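Local coordinates for protein citrinin polyketide synthase (Monascus purpureus, PDB 5MPT) that builds the keto-aldehyde precursor of the mycotoxin citrinin by condensing malonyl units, the piece given here being its C-methylating (CMeT) domain, at residues G94-E98 / A99-D103; T123-E126 / E127-D131; Q196-K199 / R200-N203; L225-L228 / E229-V233. All blocks are in the same frame, centred on the assembly; numbering follows the deposited sequence. Where two conformers were deposited one is given.

Contact 1 (G94-E98 / A99-D103); sequences GLLEE and ARLID
The guanidinium of Arg100 meets its partners at the edge: Glu97 O lies there, 3° out of the guanidinium plane, and the carboxylate of Asp103 lies at the edge that carries NH1 and NH2. NH1 points almost straight at Glu97 O (3.3 Å, 168° at the hydrogen), while NH2 forms a salt bridge with Asp103 OD1 at 2.7 Å, using the syn lone pair of that oxygen. Bends at chi2 and chi3, both near -55°, bring NH1 to Glu97 O. Glu97 O is gripped twice, since Arg100 N comes to it at 2.7 Å from the opposite face of its carbonyl plane. This is the Schellman ending of helix 86-98, with Arg100 at positive phi and Leu101 N bonded to Leu96 O at 3.1 Å. It turns the chain from the helix into strand 102-105 of the helix-turn-helix family region. The apolar part of the contact is Leu96 with Leu101 and Ile102: Leu96 CB touches Ile102 CD1 at 3.8 Å and Leu96 CD2 touches Leu101 CD1 at 4.0 Å, both leucines also packing on helix 40-62. Glu97 OE2 accepts a bond from Ile104 N, and a water joins it to Asp103 OD1.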
loop_
_atom_site.group_PDB
_atom_site.type_symbol
_atom_site.label_atom_id
_atom_site.label_comp_id
_atom_site.label_asym_id
_atom_site.label_seq_id
_atom_site.Cartn_x
_atom_site.Cartn_y
_atom_site.Cartn_z
ATOM N N GLY A 94 -12.295 -9.411 -15.000
ATOM C CA GLY A 94 -12.107 -8.074 -15.532
ATOM C C GLY A 94 -10.738 -7.884 -16.145
ATOM O O GLY A 94 -10.606 -7.280 -17.215
ATOM N N LEU A 95 -9.694 -8.367 -15.472
ATOM C CA LEU A 95 -8.362 -8.199 -16.045
ATOM C C LEU A 95 -8.250 -8.954 -17.362
ATOM O O LEU A 95 -7.666 -8.455 -18.327
ATOM C CB LEU A 95 -7.272 -8.667 -15.081
ATOM C CG LEU A 95 -7.068 -7.964 -13.747
ATOM C CD1 LEU A 95 -5.900 -8.650 -13.049
ATOM C CD2 LEU A 95 -6.836 -6.447 -13.889
ATOM N N LEU A 96 -8.807 -10.165 -17.422
ATOM C CA LEU A 96 -8.739 -10.922 -18.665
ATOM C C LEU A 96 -9.474 -10.194 -19.776
ATOM O O LEU A 96 -9.054 -10.232 -20.942
ATOM C CB LEU A 96 -9.317 -12.320 -18.464
ATOM C CG LEU A 96 -8.472 -13.296 -17.655
ATOM C CD1 LEU A 96 -9.270 -14.586 -17.489
ATOM C CD2 LEU A 96 -7.161 -13.596 -18.335
ATOM N N GLU A 97 -10.588 -9.537 -19.439
ATOM C CA GLU A 97 -11.296 -8.749 -20.440
ATOM C C GLU A 97 -10.464 -7.548 -20.874
ATOM O O GLU A 97 -10.357 -7.263 -22.075
ATOM C CB GLU A 97 -12.660 -8.301 -19.910
ATOM C CG GLU A 97 -13.535 -7.648 -20.983
ATOM C CD GLU A 97 -14.953 -7.369 -20.521
ATOM O OE1 GLU A 97 -15.117 -6.759 -19.437
ATOM O OE2 GLU A 97 -15.899 -7.767 -21.247
ATOM N N GLU A 98 -9.846 -6.842 -19.923
ATOM C CA GLU A 98 -9.009 -5.708 -20.304
ATOM C C GLU A 98 -7.867 -6.140 -21.213
ATOM O O GLU A 98 -7.442 -5.366 -22.076
ATOM C CB GLU A 98 -8.459 -4.999 -19.061
ATOM C CG GLU A 98 -9.499 -4.197 -18.287
ATOM C CD GLU A 98 -8.966 -3.689 -16.951
ATOM O OE1 GLU A 98 -9.783 -3.381 -16.053
ATOM O OE2 GLU A 98 -7.726 -3.612 -16.794
ATOM N N ALA A 99 -7.350 -7.354 -21.026
ATOM C CA ALA A 99 -6.312 -7.910 -21.876
ATOM C C ALA A 99 -6.868 -8.401 -23.201
ATOM O O ALA A 99 -6.099 -8.886 -24.038
ATOM C CB ALA A 99 -5.607 -9.063 -21.158
ATOM N N ARG A 100 -8.186 -8.298 -23.386
ATOM C CA ARG A 100 -8.861 -8.620 -24.639
ATOM C C ARG A 100 -8.780 -10.107 -24.975
ATOM O O ARG A 100 -8.848 -10.487 -26.143
ATOM C CB ARG A 100 -8.317 -7.769 -25.790
ATOM C CG ARG A 100 -8.479 -6.259 -25.556
ATOM C CD ARG A 100 -9.921 -5.853 -25.208
ATOM N NE ARG A 100 -10.905 -6.295 -26.205
ATOM C CZ ARG A 100 -11.931 -7.116 -25.978
ATOM N NH1 ARG A 100 -12.163 -7.621 -24.769
ATOM N NH2 ARG A 100 -12.750 -7.431 -26.975
ATOM N N LEU A 101 -8.666 -10.962 -23.958
ATOM C CA LEU A 101 -8.748 -12.395 -24.194
ATOM C C LEU A 101 -10.172 -12.899 -24.117
ATOM O O LEU A 101 -10.504 -13.901 -24.766
ATOM C CB LEU A 101 -7.895 -13.159 -23.179
ATOM C CG LEU A 101 -6.400 -12.870 -23.261
ATOM C CD1 LEU A 101 -5.696 -13.562 -22.107
ATOM C CD2 LEU A 101 -5.837 -13.340 -24.615
ATOM N N ILE A 102 -11.016 -12.243 -23.320
ATOM C CA ILE A 102 -12.420 -12.607 -23.215
ATOM C C ILE A 102 -13.267 -11.361 -23.415
ATOM O O ILE A 102 -12.803 -10.228 -23.256
ATOM C CB ILE A 102 -12.777 -13.272 -21.864
ATOM C CG1 ILE A 102 -12.522 -12.301 -20.687
ATOM C CG2 ILE A 102 -12.012 -14.583 -21.709
ATOM C CD1 ILE A 102 -12.970 -12.838 -19.337
ATOM N N ASP A 103 -14.515 -11.600 -23.801
ATOM C CA ASP A 103 -15.593 -10.633 -23.712
ATOM C C ASP A 103 -16.577 -11.140 -22.671
ATOM O O ASP A 103 -16.896 -12.337 -22.627
ATOM C CB ASP A 103 -16.306 -10.440 -25.057
ATOM C CG ASP A 103 -15.389 -9.864 -26.135
ATOM O OD1 ASP A 103 -14.791 -8.770 -25.924
ATOM O OD2 ASP A 103 -15.271 -10.515 -27.200
HETATM O O HOH W 1 -15.618 -7.000 -24.007
#

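Contact 2 (T123-E126 / E127-D131)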
loop_
_atom_site.group_PDB
_atom_site.type_symbol
_atom_site.label_atom_id
_atom_site.label_comp_id
_atom_site.label_asym_id
_atom_site.label_seq_id
_atom_site.Cartn_x
_atom_site.Cartn_y
_atom_site.Cartn_z
ATOM N N THR A 123 9.779 -17.364 -18.726
ATOM C CA THR A 123 10.551 -16.462 -19.566
ATOM C C THR A 123 10.171 -14.999 -19.305
ATOM O O THR A 123 11.039 -14.124 -19.270
ATOM C CB THR A 123 10.360 -16.825 -21.029
ATOM O OG1 THR A 123 10.679 -18.215 -21.210
ATOM C CG2 THR A 123 11.247 -15.964 -21.892
ATOM N N MET A 124 8.874 -14.720 -19.135
ATOM C CA MET A 124 8.417 -13.381 -18.764
ATOM C C MET A 124 9.138 -12.884 -17.521
ATOM O O MET A 124 9.628 -11.757 -17.490
ATOM C CB MET A 124 6.900 -13.370 -18.507
ATOM C CG MET A 124 6.025 -13.449 -19.767
ATOM S SD MET A 124 4.240 -13.361 -19.448
ATOM C CE MET A 124 3.565 -13.690 -21.074
ATOM N N LEU A 125 9.139 -13.683 -16.449
ATOM C CA LEU A 125 9.776 -13.237 -15.217
ATOM C C LEU A 125 11.270 -13.029 -15.418
ATOM O O LEU A 125 11.836 -12.027 -14.986
ATOM C CB LEU A 125 9.537 -14.240 -14.092
ATOM C CG LEU A 125 10.112 -13.735 -12.763
ATOM C CD1 LEU A 125 9.379 -12.497 -12.302
ATOM C CD2 LEU A 125 10.030 -14.829 -11.726
ATOM N N GLU A 126 11.930 -13.978 -16.064
ATOM C CA GLU A 126 13.374 -13.890 -16.235
ATOM C C GLU A 126 13.744 -12.602 -16.950
ATOM O O GLU A 126 14.659 -11.881 -16.529
ATOM C CB GLU A 126 13.865 -15.119 -17.014
ATOM C CG GLU A 126 15.383 -15.208 -17.226
ATOM C CD GLU A 126 15.768 -16.203 -18.331
ATOM O OE1 GLU A 126 15.054 -17.215 -18.504
ATOM O OE2 GLU A 126 16.780 -15.963 -19.029
ATOM N N GLU A 127 12.997 -12.266 -18.000
ATOM C CA GLU A 127 13.283 -11.064 -18.765
ATOM C C GLU A 127 12.976 -9.817 -17.952
ATOM O O GLU A 127 13.741 -8.852 -17.981
ATOM C CB GLU A 127 12.483 -11.057 -20.067
ATOM C CG GLU A 127 12.973 -12.062 -21.104
ATOM C CD GLU A 127 12.098 -12.090 -22.352
ATOM O OE1 GLU A 127 11.059 -11.394 -22.394
ATOM O OE2 GLU A 127 12.461 -12.791 -23.307
ATOM N N LEU A 128 11.856 -9.817 -17.234
ATOM C CA LEU A 128 11.478 -8.660 -16.446
ATOM C C LEU A 128 12.460 -8.432 -15.313
ATOM O O LEU A 128 12.821 -7.290 -15.029
ATOM C CB LEU A 128 10.059 -8.874 -15.928
ATOM C CG LEU A 128 9.369 -7.703 -15.271
ATOM C CD1 LEU A 128 9.358 -6.434 -16.113
ATOM C CD2 LEU A 128 7.935 -8.120 -14.931
ATOM N N LEU A 129 12.919 -9.502 -14.661
ATOM C CA LEU A 129 13.914 -9.333 -13.603
ATOM C C LEU A 129 15.229 -8.792 -14.157
ATOM O O LEU A 129 15.896 -7.965 -13.526
ATOM C CB LEU A 129 14.140 -10.667 -12.896
ATOM C CG LEU A 129 13.001 -11.247 -12.064
ATOM C CD1 LEU A 129 13.492 -12.515 -11.474
ATOM C CD2 LEU A 129 12.569 -10.256 -10.979
ATOM N N HIS A 130 15.633 -9.261 -15.331
ATOM C CA HIS A 130 16.876 -8.780 -15.913
ATOM C C HIS A 130 16.729 -7.343 -16.400
ATOM O O HIS A 130 17.638 -6.520 -16.219
ATOM C CB HIS A 130 17.293 -9.729 -17.041
ATOM C CG HIS A 130 18.462 -9.238 -17.833
ATOM N ND1 HIS A 130 18.321 -8.364 -18.887
ATOM C CD2 HIS A 130 19.786 -9.489 -17.720
ATOM C CE1 HIS A 130 19.515 -8.085 -19.384
ATOM N NE2 HIS A 130 20.422 -8.753 -18.693
ATOM N N ASP A 131 15.563 -7.001 -16.957
ATOM C CA ASP A 131 15.378 -5.674 -17.551
ATOM C C ASP A 131 15.082 -4.581 -16.534
ATOM O O ASP A 131 15.385 -3.405 -16.790
ATOM C CB ASP A 131 14.227 -5.721 -18.543
ATOM C CG ASP A 131 14.577 -6.482 -19.800
ATOM O OD1 ASP A 131 15.759 -6.858 -19.972
ATOM O OD2 ASP A 131 13.655 -6.680 -20.603
#
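The C-terminal turns of helix 121-131 pair side chains at i, i+4: Leu125 with Leu129, and Thr123 with Glu127. Four successive backbone bonds run along it, among them Leu129 N to Leu125 O at 2.8 Å and Glu127 N to Thr123 O at 3.0 Å. On one flank Leu125 and Leu129 slant across each other. Leu125 CG, placed opposite the backbone N (chi1 -176°), meets Leu129 CD1 at 3.8 Å, while Leu125 CD1 sits 3.8 Å from Leu129 CG. Leu125, Leu128 and Leu129 touch helix 136-146, and Met124 and Leu128 touch helix 40-62. Another flank is polar. Thr123 and Glu127 run alongside each other in the same direction, the methyl CG2 of Thr123 lying 3.7 Å from Glu127 OE2; the charge of Glu127 is met through OE1 by Lys119, and the hydroxyl of Thr123 is bonded to Ser120. At the C-terminal end, Asp131 forms a salt bridge through OD2 with Arg47. Its other oxygen, OD1, takes a bond from His130 ND1 at 3.2 Å, nearly straight at 170° and in the plane of the imidazole, but arriving on the anti side of the carboxylate.

Contact 3 (Q196-K199 / R200-N203); sequences QLVK and RLPN
Two bends bring Gln196 and Arg200 together. In Gln196 the bend at chi2 (-63°) leaves OE1 beside Arg200 NH1, and Arg200 leaves beside its own backbone N and runs back along the helix end, its chi2 of 145° departing from the usual staggered value. The result is that a single nitrogen, Arg200 NH1, donates hydrogen bonds to two oxygens of one residue: it lies 2.8 Å from the backbone atom Gln196 O and also 2.8 Å from the side-chain atom Gln196 OE1. Both oxygens are close to the guanidinium plane, whereas the amide plane of Gln196 stands 68° from it. A side-chain donor thus takes up a carbonyl of the last helical turn. The backbone groups follow: Arg200 N bonds to Leu197 O at 3.0 Å, and Leu201 N to Val198 O at 3.1 Å, closing a type I beta turn from Val198 to Leu201. Each of these donors stands above the plane of the carbonyl it meets. Leu201 tucks against the carbonyls of the turn and of the residue before it, its CG 3.4 Å from Leu197 O and its CB 3.5 Å from Val198 O. The turn leads from helix 181-198 into the loop before strand 208-213. Leu197 packs on Ala16 and Ile17 of helix 14-26, and Arg200 on Ala16 and Ile23 of the same helix, while Leu201 touches Leu12 in the loop that precedes it.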
loop_
_atom_site.group_PDB
_atom_site.type_symbol
_atom_site.label_atom_id
_atom_site.label_comp_id
_atom_site.label_asym_id
_atom_site.label_seq_id
_atom_site.Cartn_x
_atom_site.Cartn_y
_atom_site.Cartn_z
ATOM N N GLN A 196 12.048 19.019 6.550
ATOM C CA GLN A 196 11.752 20.440 6.385
ATOM C C GLN A 196 10.821 20.925 7.485
ATOM O O GLN A 196 10.884 22.090 7.918
ATOM C CB GLN A 196 11.132 20.670 5.005
ATOM C CG GLN A 196 12.117 20.469 3.862
ATOM C CD GLN A 196 13.255 21.472 3.942
ATOM O OE1 GLN A 196 13.037 22.660 4.178
ATOM N NE2 GLN A 196 14.471 20.978 3.862
ATOM N N LEU A 197 9.952 20.028 7.951
ATOM C CA LEU A 197 9.065 20.336 9.076
ATOM C C LEU A 197 9.861 20.622 10.337
ATOM O O LEU A 197 9.663 21.648 10.998
ATOM C CB LEU A 197 8.109 19.169 9.317
ATOM C CG LEU A 197 7.190 19.299 10.528
ATOM C CD1 LEU A 197 6.229 20.449 10.323
ATOM C CD2 LEU A 197 6.420 18.021 10.816
ATOM N N VAL A 198 10.776 19.721 10.684
ATOM C CA VAL A 198 11.513 19.842 11.937
ATOM C C VAL A 198 12.390 21.104 11.981
ATOM O O VAL A 198 12.530 21.729 13.052
ATOM C CB VAL A 198 12.290 18.520 12.142
ATOM C CG1 VAL A 198 13.264 18.585 13.294
ATOM C CG2 VAL A 198 11.319 17.397 12.390
ATOM N N LYS A 199 12.923 21.551 10.829
ATOM C CA LYS A 199 13.712 22.790 10.740
ATOM C C LYS A 199 12.928 24.020 11.161
ATOM O O LYS A 199 13.544 25.056 11.456
ATOM C CB LYS A 199 14.209 23.032 9.288
ATOM C CG LYS A 199 15.349 22.182 8.792
ATOM C CD LYS A 199 15.504 22.374 7.267
ATOM C CE LYS A 199 16.936 22.159 6.757
ATOM N NZ LYS A 199 17.579 20.935 7.307
ATOM N N ARG A 200 11.602 23.940 11.179
ATOM C CA ARG A 200 10.711 25.057 11.434
ATOM C C ARG A 200 10.080 24.977 12.812
ATOM O O ARG A 200 9.194 25.781 13.129
ATOM C CB ARG A 200 9.617 25.110 10.374
ATOM C CG ARG A 200 10.127 25.590 9.017
ATOM C CD ARG A 200 9.416 24.886 7.851
ATOM N NE ARG A 200 9.714 25.504 6.559
ATOM C CZ ARG A 200 10.637 25.078 5.699
ATOM N NH1 ARG A 200 11.388 24.012 5.968
ATOM N NH2 ARG A 200 10.817 25.741 4.565
ATOM N N LEU A 201 10.510 24.004 13.639
ATOM C CA LEU A 201 9.904 23.816 14.946
ATOM C C LEU A 201 10.671 24.601 16.002
ATOM O O LEU A 201 11.903 24.686 15.943
ATOM C CB LEU A 201 9.899 22.349 15.328
ATOM C CG LEU A 201 9.095 21.504 14.340
ATOM C CD1 LEU A 201 8.883 20.084 14.871
ATOM C CD2 LEU A 201 7.740 22.158 14.025
ATOM N N PRO A 202 9.962 25.189 16.979
ATOM C CA PRO A 202 10.640 25.714 18.167
ATOM C C PRO A 202 11.325 24.569 18.889
ATOM O O PRO A 202 10.881 23.422 18.826
ATOM C CB PRO A 202 9.498 26.313 19.001
ATOM C CG PRO A 202 8.409 26.623 17.989
ATOM C CD PRO A 202 8.523 25.496 16.966
ATOM N N ASN A 203 12.419 24.883 19.542
ATOM C CA ASN A 203 13.175 23.952 20.376
ATOM C C ASN A 203 12.933 24.302 21.840
ATOM O O ASN A 203 13.458 25.305 22.345
ATOM C CB ASN A 203 14.663 24.025 20.037
ATOM C CG ASN A 203 15.470 22.913 20.677
ATOM O OD1 ASN A 203 15.046 22.321 21.668
ATOM N ND2 ASN A 203 16.640 22.615 20.102
#

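Contact 4 (L225-L228 / E229-V233); sequences LPLL and ERLGV
Leu227 reaches forward one turn to Leu231. Its CB sets out away from the following residues, but CG, opposite the backbone N at chi1 176°, lies toward the next turn. There CG meets Leu231 CD1 at 4.0 Å. Beyond it, CD1 is directed obliquely at the guanidinium of Arg230, but Arg230 has a second deposited conformer and the approach is too close to be trusted, so this part of the contact is doubtful. In the conformer given, Arg230 NH1 forms a salt bridge with Glu195 of helix 181-198. Leu231 returns the contact from the next turn, its CG resting 3.2 Å from Leu227 O, the same oxygen that accepts Leu231 N at 3.0 Å. Along the solvent side, Glu229 stretches out from the helix, and a water links its OE1 at 2.8 Å to Pro226 O. That carbonyl is also the acceptor for Arg230 N, so it serves two donors. The helix closes where Gly232 N bonds to Leu228 O at 3.1 Å and Gly232 takes positive phi, a conformation that suits glycine. Leu225 and Leu228 face strand 235-241, and Leu227 and Leu231 face helix 181-198. This is the helix of a beta-alpha-beta unit, strand 208-213, helix 221-231 and strand 235-241, in the Rossmann-like fold of S-adenosylmethionine-dependent methyltransferases.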
loop_
_atom_site.group_PDB
_atom_site.type_symbol
_atom_site.label_atom_id
_atom_site.label_comp_id
_atom_site.label_asym_id
_atom_site.label_seq_id
_atom_site.Cartn_x
_atom_site.Cartn_y
_atom_site.Cartn_z
ATOM N N LEU A 225 13.701 6.245 11.278
ATOM C CA LEU A 225 14.526 6.197 12.485
ATOM C C LEU A 225 15.895 6.805 12.244
ATOM O O LEU A 225 16.302 7.677 13.031
ATOM C CB LEU A 225 14.628 4.755 12.991
ATOM C CG LEU A 225 13.456 4.195 13.808
ATOM C CD1 LEU A 225 12.113 4.706 13.303
ATOM C CD2 LEU A 225 13.482 2.682 13.809
ATOM N N PRO A 226 16.656 6.398 11.216
ATOM C CA PRO A 226 17.913 7.099 10.906
ATOM C C PRO A 226 17.707 8.569 10.649
ATOM O O PRO A 226 18.561 9.392 11.016
ATOM C CB PRO A 226 18.418 6.376 9.651
ATOM C CG PRO A 226 17.767 5.069 9.674
ATOM C CD PRO A 226 16.436 5.256 10.312
ATOM N N LEU A 227 16.595 8.927 10.001
ATOM C CA LEU A 227 16.291 10.341 9.799
ATOM C C LEU A 227 16.199 11.085 11.129
ATOM O O LEU A 227 16.802 12.146 11.297
ATOM C CB LEU A 227 14.995 10.496 9.005
ATOM C CG LEU A 227 14.556 11.960 8.839
ATOM C CD1 LEU A 227 15.558 12.725 7.977
ATOM C CD2 LEU A 227 13.162 12.091 8.265
ATOM N N LEU A 228 15.419 10.563 12.077
ATOM C CA LEU A 228 15.270 11.254 13.357
ATOM C C LEU A 228 16.571 11.230 14.155
ATOM O O LEU A 228 16.877 12.174 14.890
ATOM C CB LEU A 228 14.137 10.615 14.151
ATOM C CG LEU A 228 12.763 10.744 13.486
ATOM C CD1 LEU A 228 11.774 9.754 14.047
ATOM C CD2 LEU A 228 12.261 12.155 13.680
ATOM N N GLU A 229 17.337 10.148 14.032
ATOM C CA GLU A 229 18.662 10.080 14.636
ATOM C C GLU A 229 19.542 11.231 14.153
ATOM O O GLU A 229 20.162 11.936 14.957
ATOM C CB GLU A 229 19.283 8.725 14.292
ATOM C CG GLU A 229 20.590 8.373 14.974
ATOM C CD GLU A 229 21.051 6.964 14.613
ATOM O OE1 GLU A 229 21.126 6.648 13.401
ATOM O OE2 GLU A 229 21.318 6.167 15.538
ATOM N N ARG A 230 19.573 11.469 12.844
ATOM C CA ARG A 230 20.443 12.494 12.266
ATOM C C ARG A 230 19.956 13.906 12.569
ATOM O O ARG A 230 20.765 14.830 12.690
ATOM C CB ARG A 230 20.541 12.302 10.748
ATOM C CG ARG A 230 20.911 13.571 9.984
ATOM C CD ARG A 230 21.256 13.292 8.535
ATOM N NE ARG A 230 20.107 12.826 7.765
ATOM C CZ ARG A 230 19.239 13.621 7.142
ATOM N NH1 ARG A 230 19.369 14.938 7.194
ATOM N NH2 ARG A 230 18.236 13.096 6.456
ATOM N N LEU A 231 18.640 14.105 12.651
ATOM C CA LEU A 231 18.139 15.442 12.972
ATOM C C LEU A 231 18.416 15.817 14.425
ATOM O O LEU A 231 18.633 16.998 14.723
ATOM C CB LEU A 231 16.644 15.553 12.688
ATOM C CG LEU A 231 16.275 15.332 11.225
ATOM C CD1 LEU A 231 14.755 15.333 11.070
ATOM C CD2 LEU A 231 16.966 16.378 10.294
ATOM N N GLY A 232 18.433 14.840 15.323
ATOM C CA GLY A 232 18.840 15.047 16.695
ATOM C C GLY A 232 17.920 15.893 17.545
ATOM O O GLY A 232 18.355 16.389 18.587
ATOM N N VAL A 233 16.663 16.073 17.154
ATOM C CA VAL A 233 15.743 16.804 18.026
ATOM C C VAL A 233 14.987 15.799 18.890
ATOM O O VAL A 233 14.762 14.658 18.465
ATOM C CB VAL A 233 14.770 17.693 17.238
ATOM C CG1 VAL A 233 15.534 18.828 16.532
ATOM C CG2 VAL A 233 13.939 16.847 16.274
HETATM O O HOH W 2 21.557 8.514 11.413
#

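How the contacts relate
All four contacts are local, yet they sample different places in a mixed alpha/beta chain. Contacts 1, 3 and 4 run on from a helix into what follows, whereas every residue of contact 2 is helical. Contacts 1 and 2 both lean on helix 40-62, their centres about 23 Å apart without touching, contact 1 in the helix-turn-helix family region; contacts 3 and 4 lie some 38 to 51 Å from them between centres, on or beside the Rossmann-like methyltransferase fold. Those two do touch, Val198 CG1 meeting Val233 CG2 at 3.5 Å. Contact 3 is a surface contact, the others partly buried. Arginine bonds to carbonyl oxygens mark contacts 1 and 3, whereas leucine pairs spaced one turn apart dominate contacts 2 and 4.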